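PDB 2BKL: prolyl endopeptidase from Myxococcus xanthus, which probably cleaves oligopeptides on the carboxyl side of proline, and less readily of alanine, as a serine protease of the prolyl oligopeptidase family. Local coordinates for residues 555-560 and 614-619; 20-25 and 624-629; 451-456 and 532-537. All coordinates share one frame; numbering follows the deposited sequence.

Interaction 1 of 3, residues 555-560 and 614-619; sequences CAVPLL and DHDDRV. With ZAH (N-[(benzyloxy)carbonyl]-L-alanyl-L-proline), chain C.
OD1 of Asp616 is gripped by two backbone N-H groups of its own loop, while OD2 of the same carboxylate lies against Val557. Arg618 N donates to Asp616 OD1 at 3.0 Å, nearly in line with the C-O bond. This bond closes an Asx turn. Val619 N donates to the same oxygen from above the carboxylate plane, tilted 53° out of it. Both donors come from one face, and together they hold the carboxylate against rotation. OD2 sits 3.6 Å from Val557 CB and accepts a hydrogen bond from His651 ND1. That geometry is consistent with a Ser533-His651-Asp616 catalytic triad.

Val619 makes the largest share of the packing, and its two methyls have separate tasks. CG1, anti to the backbone N (chi1 171°), runs into the carbonyls of segment 555-560 and lies 3.2 Å from Pro558 O. It also meets CD2 of Leu559 at 4.0 Å. CG2 turns to the bound benzyloxycarbonyl-alanyl-proline and lies 3.8 Å from its ring carbon C4. Leu559 CD1 touches the same C4 at 3.7 Å. The two side chains thus line the ligand's proline ring together.

Arg618 meets the ligand farther along, at its alanyl carbonyl. Its NH1 donates to ligand O9 at 2.8 Å, with the oxygen in the guanidinium plane. One face of the guanidinium carries C24 of the ligand's benzyl ring, offset toward the rim. Its NE forms a salt bridge with Asp145, which joins this loop to the propeller domain.

No hydrogen bond crosses between the two segments. They meet through apolar side chains, two backbone carbonyl oxygens and the Asp616 carboxylate. This leaves Asp616 fixed for His651 and Arg618 for the ligand.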
loop_
_atom_site.group_PDB
_atom_site.type_symbol
_atom_site.label_atom_id
_atom_site.label_comp_id
_atom_site.label_asym_id
_atom_site.label_seq_id
_atom_site.Cartn_x
_atom_site.Cartn_y
_atom_site.Cartn_z
ATOM N N CYS A 555 -14.538 -6.535 -4.579
ATOM C CA CYS A 555 -13.307 -6.547 -5.393
ATOM C C CYS A 555 -13.020 -5.099 -5.716
ATOM O O CYS A 555 -13.776 -4.472 -6.456
ATOM C CB CYS A 555 -13.550 -7.395 -6.648
ATOM S SG CYS A 555 -12.189 -7.470 -7.799
ATOM N N ALA A 556 -11.959 -4.536 -5.160
ATOM C CA ALA A 556 -11.621 -3.120 -5.308
ATOM C C ALA A 556 -10.438 -2.903 -6.223
ATOM O O ALA A 556 -9.449 -3.654 -6.203
ATOM C CB ALA A 556 -11.329 -2.480 -3.946
ATOM N N VAL A 557 -10.558 -1.842 -7.021
ATOM C CA VAL A 557 -9.521 -1.348 -7.943
ATOM C C VAL A 557 -8.606 -2.464 -8.443
ATOM O O VAL A 557 -7.392 -2.429 -8.225
ATOM C CB VAL A 557 -8.751 -0.166 -7.347
ATOM C CG1 VAL A 557 -9.644 1.087 -7.347
ATOM C CG2 VAL A 557 -8.213 -0.452 -5.994
ATOM N N PRO A 558 -9.170 -3.457 -9.128
ATOM C CA PRO A 558 -8.471 -4.736 -9.328
ATOM C C PRO A 558 -7.660 -4.907 -10.610
ATOM O O PRO A 558 -7.942 -4.264 -11.638
ATOM C CB PRO A 558 -9.613 -5.717 -9.376
ATOM C CG PRO A 558 -10.717 -4.924 -10.163
ATOM C CD PRO A 558 -10.579 -3.546 -9.561
ATOM N N LEU A 559 -6.716 -5.849 -10.572
ATOM C CA LEU A 559 -6.148 -6.484 -11.761
ATOM C C LEU A 559 -6.886 -7.782 -12.007
ATOM O O LEU A 559 -6.978 -8.611 -11.097
ATOM C CB LEU A 559 -4.662 -6.782 -11.528
ATOM C CG LEU A 559 -3.752 -5.567 -11.435
ATOM C CD1 LEU A 559 -2.395 -5.910 -10.857
ATOM C CD2 LEU A 559 -3.612 -4.900 -12.810
ATOM N N LEU A 560 -7.411 -7.991 -13.231
ATOM C CA LEU A 560 -8.205 -9.185 -13.537
ATOM C C LEU A 560 -7.934 -9.813 -14.902
ATOM O O LEU A 560 -8.144 -11.008 -15.044
ATOM C CB LEU A 560 -9.715 -8.938 -13.333
ATOM C CG LEU A 560 -10.130 -8.526 -11.934
ATOM C CD1 LEU A 560 -11.491 -7.884 -11.882
ATOM C CD2 LEU A 560 -10.063 -9.667 -10.976
ATOM N N ASP A 614 -12.640 6.324 -10.601
ATOM C CA ASP A 614 -12.638 6.946 -11.928
ATOM C C ASP A 614 -11.309 7.522 -12.403
ATOM O O ASP A 614 -11.140 7.733 -13.602
ATOM C CB ASP A 614 -13.760 7.988 -12.087
ATOM C CG ASP A 614 -13.569 9.239 -11.263
ATOM O OD1 ASP A 614 -12.583 9.331 -10.497
ATOM O OD2 ASP A 614 -14.400 10.179 -11.340
ATOM N N HIS A 615 -10.380 7.779 -11.487
ATOM C CA HIS A 615 -9.107 8.397 -11.849
ATOM C C HIS A 615 -7.929 7.554 -11.385
ATOM O O HIS A 615 -6.866 8.073 -11.080
ATOM C CB HIS A 615 -8.992 9.800 -11.249
ATOM C CG HIS A 615 -9.591 10.869 -12.093
ATOM N ND1 HIS A 615 -10.874 11.329 -11.904
ATOM C CD2 HIS A 615 -9.077 11.578 -13.123
ATOM C CE1 HIS A 615 -11.130 12.283 -12.782
ATOM N NE2 HIS A 615 -10.058 12.454 -13.535
ATOM N N ASP A 616 -8.097 6.246 -11.396
ATOM C CA ASP A 616 -6.989 5.342 -11.064
ATOM C C ASP A 616 -5.988 5.297 -12.214
ATOM O O ASP A 616 -6.195 4.643 -13.236
ATOM C CB ASP A 616 -7.526 3.957 -10.720
ATOM C CG ASP A 616 -6.491 3.058 -10.091
ATOM O OD1 ASP A 616 -5.259 3.348 -10.203
ATOM O OD2 ASP A 616 -6.857 2.045 -9.452
ATOM N N ASP A 617 -4.899 6.031 -12.027
ATOM C CA ASP A 617 -3.801 6.085 -12.998
ATOM C C ASP A 617 -2.658 5.107 -12.697
ATOM O O ASP A 617 -1.543 5.230 -13.213
ATOM C CB ASP A 617 -3.248 7.530 -13.167
ATOM C CG ASP A 617 -2.697 8.133 -11.883
ATOM O OD1 ASP A 617 -2.885 7.548 -10.798
ATOM O OD2 ASP A 617 -2.046 9.232 -11.925
ATOM N N ARG A 618 -2.946 4.127 -11.875
ATOM C CA ARG A 618 -1.994 3.070 -11.548
ATOM C C ARG A 618 -2.492 1.749 -12.117
ATOM O O ARG A 618 -1.846 1.164 -12.992
ATOM C CB ARG A 618 -1.793 2.990 -10.043
ATOM C CG ARG A 618 -0.592 2.135 -9.661
ATOM C CD ARG A 618 -0.321 1.936 -8.164
ATOM N NE ARG A 618 -0.260 3.201 -7.438
ATOM C CZ ARG A 618 -0.163 3.302 -6.112
ATOM N NH1 ARG A 618 -0.031 2.233 -5.344
ATOM N NH2 ARG A 618 -0.175 4.498 -5.534
ATOM N N VAL A 619 -3.636 1.288 -11.603
ATOM C CA VAL A 619 -4.313 0.091 -12.072
ATOM C C VAL A 619 -5.437 0.483 -12.995
ATOM O O VAL A 619 -6.395 1.147 -12.593
ATOM C CB VAL A 619 -4.863 -0.725 -10.880
ATOM C CG1 VAL A 619 -5.764 -1.878 -11.359
ATOM C CG2 VAL A 619 -3.692 -1.269 -10.029
HETATM C C1 ZAH C . -2.064 -2.784 -6.053
HETATM O O2 ZAH C . -1.792 -4.025 -5.444
HETATM C C3 ZAH C . -1.068 -2.434 -7.184
HETATM C C4 ZAH C . -1.141 -3.438 -8.338
HETATM C C5 ZAH C . -0.100 -4.512 -8.045
HETATM C C6 ZAH C . 0.936 -3.883 -7.150
HETATM N N7 ZAH C . 0.355 -2.591 -6.810
HETATM C C8 ZAH C . 1.018 -1.665 -6.121
HETATM O O9 ZAH C . 0.427 -0.500 -5.926
HETATM C C10 ZAH C . 2.526 -1.801 -5.815
HETATM C C11 ZAH C . 2.565 -2.627 -4.530
HETATM N N14 ZAH C . 3.145 -0.523 -5.564
HETATM C C15 ZAH C . 3.409 0.312 -6.541
HETATM O O16 ZAH C . 3.205 -0.010 -7.792
HETATM O O17 ZAH C . 3.969 1.588 -6.205
HETATM C C18 ZAH C . 4.075 2.503 -7.325
HETATM C C19 ZAH C . 4.398 3.931 -6.870
HETATM C C20 ZAH C . 5.634 4.193 -6.266
HETATM C C21 ZAH C . 5.936 5.486 -5.837
HETATM C C22 ZAH C . 5.012 6.515 -6.034
HETATM C C23 ZAH C . 3.787 6.264 -6.659
HETATM C C24 ZAH C . 3.481 4.968 -7.074
#

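Interaction 2 of 3, residues 20-25 and 624-629; sequences VADPYR and ARKFVA
Tyr24 lays its ring over the methyl of Ala629. Ala629 CB stands 3.8 Å from the centroid of the Tyr24 ring and only 8° off the ring normal, a CH-pi contact over the centre of the face. The opposite face is met by CB of the preceding Pro23, nearer the rim. The ring is therefore sandwiched between its own turn and the helix.

Lys626 passes beside the same tyrosine. Its CD lies 3.3 Å from Tyr24 O. The chain then bends at chi3 (-59°), and the ammonium reaches Asp22. Lys626 NZ bonds Asp22 OD1 at 2.9 Å on the syn side, close to the carboxylate plane. A weak bond to Asp22 OD2 is longer, at 3.1 Å. The two side chains cross at about a right angle. NZ also forms salt bridges with Glu28 and Asp561, and Asp22 OD1 accepts a bond from Tyr596 OH.

Arg25 approaches the aspartate side-on. Its NE meets Asp22 OD2 at 2.9 Å and its NH2 meets the same oxygen at 3.0 Å, both from one face of the carboxylate. The cations of Arg25 and Lys626 both gather round the one carboxylate, with NE and NZ 4.8 Å apart. The type I turn from Asp22 to Arg25 brings the aspartate and the arginine together.

This salt-bridge network pins the N-terminal segment to helix 622-632. It fits the prolyl oligopeptidase architecture, in which N-terminal residues pack on the alpha/beta-hydrolase domain.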
loop_
_atom_site.group_PDB
_atom_site.type_symbol
_atom_site.label_atom_id
_atom_site.label_comp_id
_atom_site.label_asym_id
_atom_site.label_seq_id
_atom_site.Cartn_x
_atom_site.Cartn_y
_atom_site.Cartn_z
ATOM N N VAL A 20 -6.888 -17.135 -27.248
ATOM C CA VAL A 20 -7.382 -16.401 -26.076
ATOM C C VAL A 20 -8.548 -15.528 -26.513
ATOM O O VAL A 20 -8.376 -14.640 -27.316
ATOM C CB VAL A 20 -6.280 -15.527 -25.462
ATOM C CG1 VAL A 20 -6.776 -14.763 -24.230
ATOM C CG2 VAL A 20 -5.077 -16.374 -25.101
ATOM N N ALA A 21 -9.721 -15.764 -25.940
ATOM C CA ALA A 21 -10.914 -14.978 -26.229
ATOM C C ALA A 21 -11.012 -13.758 -25.314
ATOM O O ALA A 21 -10.724 -13.832 -24.116
ATOM C CB ALA A 21 -12.153 -15.846 -26.107
ATOM N N ASP A 22 -11.480 -12.650 -25.882
ATOM C CA ASP A 22 -11.589 -11.370 -25.192
ATOM C C ASP A 22 -12.925 -10.720 -25.591
ATOM O O ASP A 22 -12.952 -9.751 -26.342
ATOM C CB ASP A 22 -10.389 -10.490 -25.530
ATOM C CG ASP A 22 -10.135 -9.373 -24.538
ATOM O OD1 ASP A 22 -11.059 -8.933 -23.795
ATOM O OD2 ASP A 22 -8.998 -8.861 -24.484
ATOM N N PRO A 23 -14.036 -11.262 -25.120
ATOM C CA PRO A 23 -15.345 -10.796 -25.597
ATOM C C PRO A 23 -15.649 -9.348 -25.316
ATOM O O PRO A 23 -16.413 -8.725 -26.064
ATOM C CB PRO A 23 -16.338 -11.726 -24.874
ATOM C CG PRO A 23 -15.579 -12.334 -23.777
ATOM C CD PRO A 23 -14.147 -12.392 -24.191
ATOM N N TYR A 24 -15.047 -8.790 -24.272
ATOM C CA TYR A 24 -15.339 -7.429 -23.854
ATOM C C TYR A 24 -14.155 -6.480 -24.083
ATOM O O TYR A 24 -14.072 -5.441 -23.468
ATOM C CB TYR A 24 -15.808 -7.434 -22.386
ATOM C CG TYR A 24 -17.009 -8.306 -22.223
ATOM C CD1 TYR A 24 -18.217 -7.977 -22.811
ATOM C CD2 TYR A 24 -16.922 -9.527 -21.563
ATOM C CE1 TYR A 24 -19.322 -8.799 -22.697
ATOM C CE2 TYR A 24 -18.017 -10.366 -21.464
ATOM C CZ TYR A 24 -19.227 -9.989 -22.028
ATOM O OH TYR A 24 -20.308 -10.838 -21.940
ATOM N N ARG A 25 -13.288 -6.829 -25.028
ATOM C CA ARG A 25 -12.197 -5.959 -25.477
ATOM C C ARG A 25 -12.627 -4.502 -25.700
ATOM O O ARG A 25 -11.882 -3.570 -25.379
ATOM C CB ARG A 25 -11.580 -6.542 -26.743
ATOM C CG ARG A 25 -10.529 -5.667 -27.427
ATOM C CD ARG A 25 -9.258 -5.493 -26.647
ATOM N NE ARG A 25 -8.607 -6.757 -26.441
ATOM C CZ ARG A 25 -7.922 -7.438 -27.350
ATOM N NH1 ARG A 25 -7.656 -6.899 -28.538
ATOM N NH2 ARG A 25 -7.434 -8.637 -27.067
ATOM N N ALA A 624 -11.917 -3.997 -14.126
ATOM C CA ALA A 624 -13.191 -4.139 -13.439
ATOM C C ALA A 624 -14.350 -4.101 -14.440
ATOM O O ALA A 624 -15.327 -4.797 -14.293
ATOM C CB ALA A 624 -13.310 -3.020 -12.412
ATOM N N ARG A 625 -14.251 -3.281 -15.475
ATOM C CA ARG A 625 -15.327 -3.233 -16.465
ATOM C C ARG A 625 -15.481 -4.557 -17.194
ATOM O O ARG A 625 -16.590 -5.088 -17.322
ATOM C CB ARG A 625 -15.080 -2.137 -17.503
ATOM C CG ARG A 625 -14.995 -0.719 -16.979
ATOM C CD ARG A 625 -15.160 0.382 -18.058
ATOM N NE ARG A 625 -13.999 0.516 -18.932
ATOM C CZ ARG A 625 -12.950 1.309 -18.742
ATOM N NH1 ARG A 625 -12.845 2.052 -17.662
ATOM N NH2 ARG A 625 -11.974 1.360 -19.654
ATOM N N LYS A 626 -14.392 -5.085 -17.712
ATOM C CA LYS A 626 -14.461 -6.344 -18.454
ATOM C C LYS A 626 -14.940 -7.504 -17.560
ATOM O O LYS A 626 -15.727 -8.358 -18.006
ATOM C CB LYS A 626 -13.135 -6.683 -19.101
ATOM C CG LYS A 626 -12.684 -5.695 -20.185
ATOM C CD LYS A 626 -11.789 -6.323 -21.235
ATOM C CE LYS A 626 -10.534 -6.923 -20.677
ATOM N NZ LYS A 626 -9.602 -7.385 -21.772
ATOM N N PHE A 627 -14.448 -7.558 -16.320
ATOM C CA PHE A 627 -14.814 -8.651 -15.439
ATOM C C PHE A 627 -16.275 -8.567 -15.057
ATOM O O PHE A 627 -16.952 -9.586 -15.071
ATOM C CB PHE A 627 -13.905 -8.674 -14.209
ATOM C CG PHE A 627 -14.056 -9.897 -13.349
ATOM C CD1 PHE A 627 -13.500 -11.100 -13.745
ATOM C CD2 PHE A 627 -14.762 -9.850 -12.138
ATOM C CE1 PHE A 627 -13.567 -12.213 -12.933
ATOM C CE2 PHE A 627 -14.867 -10.975 -11.336
ATOM C CZ PHE A 627 -14.295 -12.151 -11.739
ATOM N N VAL A 628 -16.775 -7.379 -14.709
ATOM C CA VAL A 628 -18.198 -7.252 -14.332
ATOM C C VAL A 628 -19.095 -7.640 -15.497
ATOM O O VAL A 628 -20.113 -8.317 -15.315
ATOM C CB VAL A 628 -18.572 -5.882 -13.737
ATOM C CG1 VAL A 628 -18.877 -4.859 -14.766
ATOM C CG2 VAL A 628 -19.791 -6.042 -12.801
ATOM N N ALA A 629 -18.716 -7.253 -16.714
ATOM C CA ALA A 629 -19.467 -7.656 -17.886
ATOM C C ALA A 629 -19.517 -9.164 -18.049
ATOM O O ALA A 629 -20.574 -9.736 -18.290
ATOM C CB ALA A 629 -18.874 -7.037 -19.123
#

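Interaction 3 of 3, residues 451-456 and 532-537; sequences YGYGGF and GSNGGL. With ZAH (N-[(benzyloxy)carbonyl]-L-alanyl-L-proline), chain C.
Tyr453 and Asn534 meet beside the nucleophile elbow, where they supply the two donors of an oxyanion hole. Ser533 OG is bonded covalently to ligand C1 at 1.5 Å. Ligand O2 accepts from Tyr453 OH at 2.7 Å and from Asn534 N at 2.8 Å.

Among the other hydrogen bonds, Asn534 ND2 donates to Gly454 O at 3.1 Å. The bond is straight (166°), but the donor stands above the carbonyl plane. Asn534 OD1 is held by Tyr578 OH and Lys502 NZ. Water 1 bridges Gly452 O and Gly532 N.

In the packing, CB and ND2 of Asn534 lie over one face of the Tyr453 ring, with the amide plane 70° from the ring. Tyr453 has CG anti to its own N (chi1 -175°), which brings the hydroxyl to O2. A phenylalanine at Tyr453 would probably keep the CH-pi contact with Asn534 CB but leave O2 without the donor that Tyr453 OH supplies. Phe456 turns a face to the ligand's proline ring, with its CZ 3.4 Å from ligand C6. The edge of the same phenyl faces the amide, with Phe456 CE1 3.8 Å from Asn534 OD1.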
loop_
_atom_site.group_PDB
_atom_site.type_symbol
_atom_site.label_atom_id
_atom_site.label_comp_id
_atom_site.label_asym_id
_atom_site.label_seq_id
_atom_site.Cartn_x
_atom_site.Cartn_y
_atom_site.Cartn_z
ATOM N N TYR A 451 -10.335 -11.135 4.499
ATOM C CA TYR A 451 -9.505 -10.197 3.760
ATOM C C TYR A 451 -8.111 -10.786 3.526
ATOM O O TYR A 451 -7.527 -11.441 4.398
ATOM C CB TYR A 451 -9.382 -8.921 4.600
ATOM C CG TYR A 451 -8.516 -7.799 4.085
ATOM C CD1 TYR A 451 -8.694 -7.308 2.818
ATOM C CD2 TYR A 451 -7.618 -7.154 4.922
ATOM C CE1 TYR A 451 -7.939 -6.225 2.342
ATOM C CE2 TYR A 451 -6.868 -6.068 4.472
ATOM C CZ TYR A 451 -7.015 -5.658 3.150
ATOM O OH TYR A 451 -6.282 -4.593 2.611
ATOM N N GLY A 452 -7.565 -10.514 2.351
ATOM C CA GLY A 452 -6.210 -10.903 2.029
ATOM C C GLY A 452 -5.628 -10.031 0.934
ATOM O O GLY A 452 -6.322 -9.236 0.325
ATOM N N TYR A 453 -4.321 -10.169 0.727
ATOM C CA TYR A 453 -3.616 -9.461 -0.341
ATOM C C TYR A 453 -2.724 -10.460 -1.052
ATOM O O TYR A 453 -3.110 -10.976 -2.089
ATOM C CB TYR A 453 -2.861 -8.264 0.220
ATOM C CG TYR A 453 -2.170 -7.376 -0.801
ATOM C CD1 TYR A 453 -2.875 -6.444 -1.532
ATOM C CD2 TYR A 453 -0.808 -7.433 -1.001
ATOM C CE1 TYR A 453 -2.225 -5.597 -2.418
ATOM C CE2 TYR A 453 -0.154 -6.606 -1.911
ATOM C CZ TYR A 453 -0.868 -5.706 -2.615
ATOM O OH TYR A 453 -0.203 -4.862 -3.489
ATOM N N GLY A 454 -1.574 -10.794 -0.479
ATOM C CA GLY A 454 -0.756 -11.896 -0.963
ATOM C C GLY A 454 0.141 -11.516 -2.117
ATOM O O GLY A 454 -0.067 -11.944 -3.240
ATOM N N GLY A 455 1.138 -10.715 -1.833
ATOM C CA GLY A 455 2.017 -10.245 -2.875
ATOM C C GLY A 455 2.869 -9.089 -2.460
ATOM O O GLY A 455 2.639 -8.411 -1.452
ATOM N N PHE A 456 3.906 -8.868 -3.260
ATOM C CA PHE A 456 4.730 -7.681 -3.211
ATOM C C PHE A 456 5.451 -7.463 -1.879
ATOM O O PHE A 456 5.802 -6.342 -1.539
ATOM C CB PHE A 456 3.907 -6.446 -3.620
ATOM C CG PHE A 456 3.391 -6.537 -5.015
ATOM C CD1 PHE A 456 2.188 -7.161 -5.312
ATOM C CD2 PHE A 456 4.188 -6.065 -6.093
ATOM C CE1 PHE A 456 1.774 -7.303 -6.636
ATOM C CE2 PHE A 456 3.762 -6.182 -7.399
ATOM C CZ PHE A 456 2.557 -6.793 -7.682
ATOM N N GLY A 532 -8.280 -5.656 -2.502
ATOM C CA GLY A 532 -8.061 -4.569 -3.463
ATOM C C GLY A 532 -6.722 -4.624 -4.219
ATOM O O GLY A 532 -5.732 -5.024 -3.557
ATOM N N SER A 533 -6.702 -4.244 -5.540
ATOM C CA SER A 533 -5.489 -4.143 -6.371
ATOM C C SER A 533 -4.891 -5.559 -6.683
ATOM O O SER A 533 -5.611 -6.418 -7.485
ATOM C CB SER A 533 -4.487 -3.192 -5.679
ATOM O OG SER A 533 -3.420 -2.843 -6.576
ATOM N N ASN A 534 -3.719 -5.935 -6.166
ATOM C CA ASN A 534 -3.342 -7.340 -6.163
ATOM C C ASN A 534 -4.319 -8.180 -5.314
ATOM O O ASN A 534 -4.474 -9.378 -5.567
ATOM C CB ASN A 534 -1.902 -7.419 -5.600
ATOM C CG ASN A 534 -1.435 -8.820 -5.410
ATOM O OD1 ASN A 534 -1.218 -9.547 -6.348
ATOM N ND2 ASN A 534 -1.314 -9.232 -4.142
ATOM N N GLY A 535 -4.970 -7.565 -4.326
ATOM C CA GLY A 535 -6.018 -8.247 -3.564
ATOM C C GLY A 535 -7.306 -8.398 -4.371
ATOM O O GLY A 535 -8.147 -9.245 -4.094
ATOM N N GLY A 536 -7.504 -7.501 -5.336
ATOM C CA GLY A 536 -8.620 -7.619 -6.248
ATOM C C GLY A 536 -8.427 -8.820 -7.149
ATOM O O GLY A 536 -9.338 -9.563 -7.401
ATOM N N LEU A 537 -7.190 -9.003 -7.646
ATOM C CA LEU A 537 -6.802 -10.203 -8.369
ATOM C C LEU A 537 -7.095 -11.436 -7.500
ATOM O O LEU A 537 -7.681 -12.409 -7.967
ATOM C CB LEU A 537 -5.315 -10.124 -8.729
ATOM C CG LEU A 537 -4.672 -11.406 -9.222
ATOM C CD1 LEU A 537 -5.352 -11.907 -10.485
ATOM C CD2 LEU A 537 -3.220 -11.181 -9.461
HETATM C C1 ZAH C . -2.064 -2.784 -6.053
HETATM O O2 ZAH C . -1.792 -4.025 -5.444
HETATM C C3 ZAH C . -1.068 -2.434 -7.184
HETATM C C4 ZAH C . -1.141 -3.438 -8.338
HETATM C C5 ZAH C . -0.100 -4.512 -8.045
HETATM C C6 ZAH C . 0.936 -3.883 -7.150
HETATM N N7 ZAH C . 0.355 -2.591 -6.810
HETATM C C8 ZAH C . 1.018 -1.665 -6.121
HETATM O O9 ZAH C . 0.427 -0.500 -5.926
HETATM C C10 ZAH C . 2.526 -1.801 -5.815
HETATM C C11 ZAH C . 2.565 -2.627 -4.530
HETATM N N14 ZAH C . 3.145 -0.523 -5.564
HETATM C C15 ZAH C . 3.409 0.312 -6.541
HETATM O O16 ZAH C . 3.205 -0.010 -7.792
HETATM O O17 ZAH C . 3.969 1.588 -6.205
HETATM C C18 ZAH C . 4.075 2.503 -7.325
HETATM C C19 ZAH C . 4.398 3.931 -6.870
HETATM C C20 ZAH C . 5.634 4.193 -6.266
HETATM C C21 ZAH C . 5.936 5.486 -5.837
HETATM C C22 ZAH C . 5.012 6.515 -6.034
HETATM C C23 ZAH C . 3.787 6.264 -6.659
HETATM C C24 ZAH C . 3.481 4.968 -7.074
HETATM O O HOH W 1 -6.262 -6.597 -0.545
HETATM O O HOH W 2 -2.982 -11.863 -4.883
#

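How the interactions relate
All three contacts are buried, but interactions 1 and 3 lie near the centre of the molecule, their centres about 12 Å apart, and both touch the ligand. Interaction 2 lies farther out, about 26 Å from the chain's centre. Strands 527-532 and 552-556 are neighbours in the central sheet. Ala556 O probably accepts a hydrogen bond from Ser533 N, which couples interaction 1 to interaction 3. Helix 622-632 follows the loop of interaction 1, and Phe627 packs on Leu560. Chemistry follows place. Interaction 1 is mostly apolar between its segments, interaction 3 mixes aromatic and amide groups at the nucleophile, and interaction 2 combines an ion-pair network with a tyrosine packed on an alanine methyl.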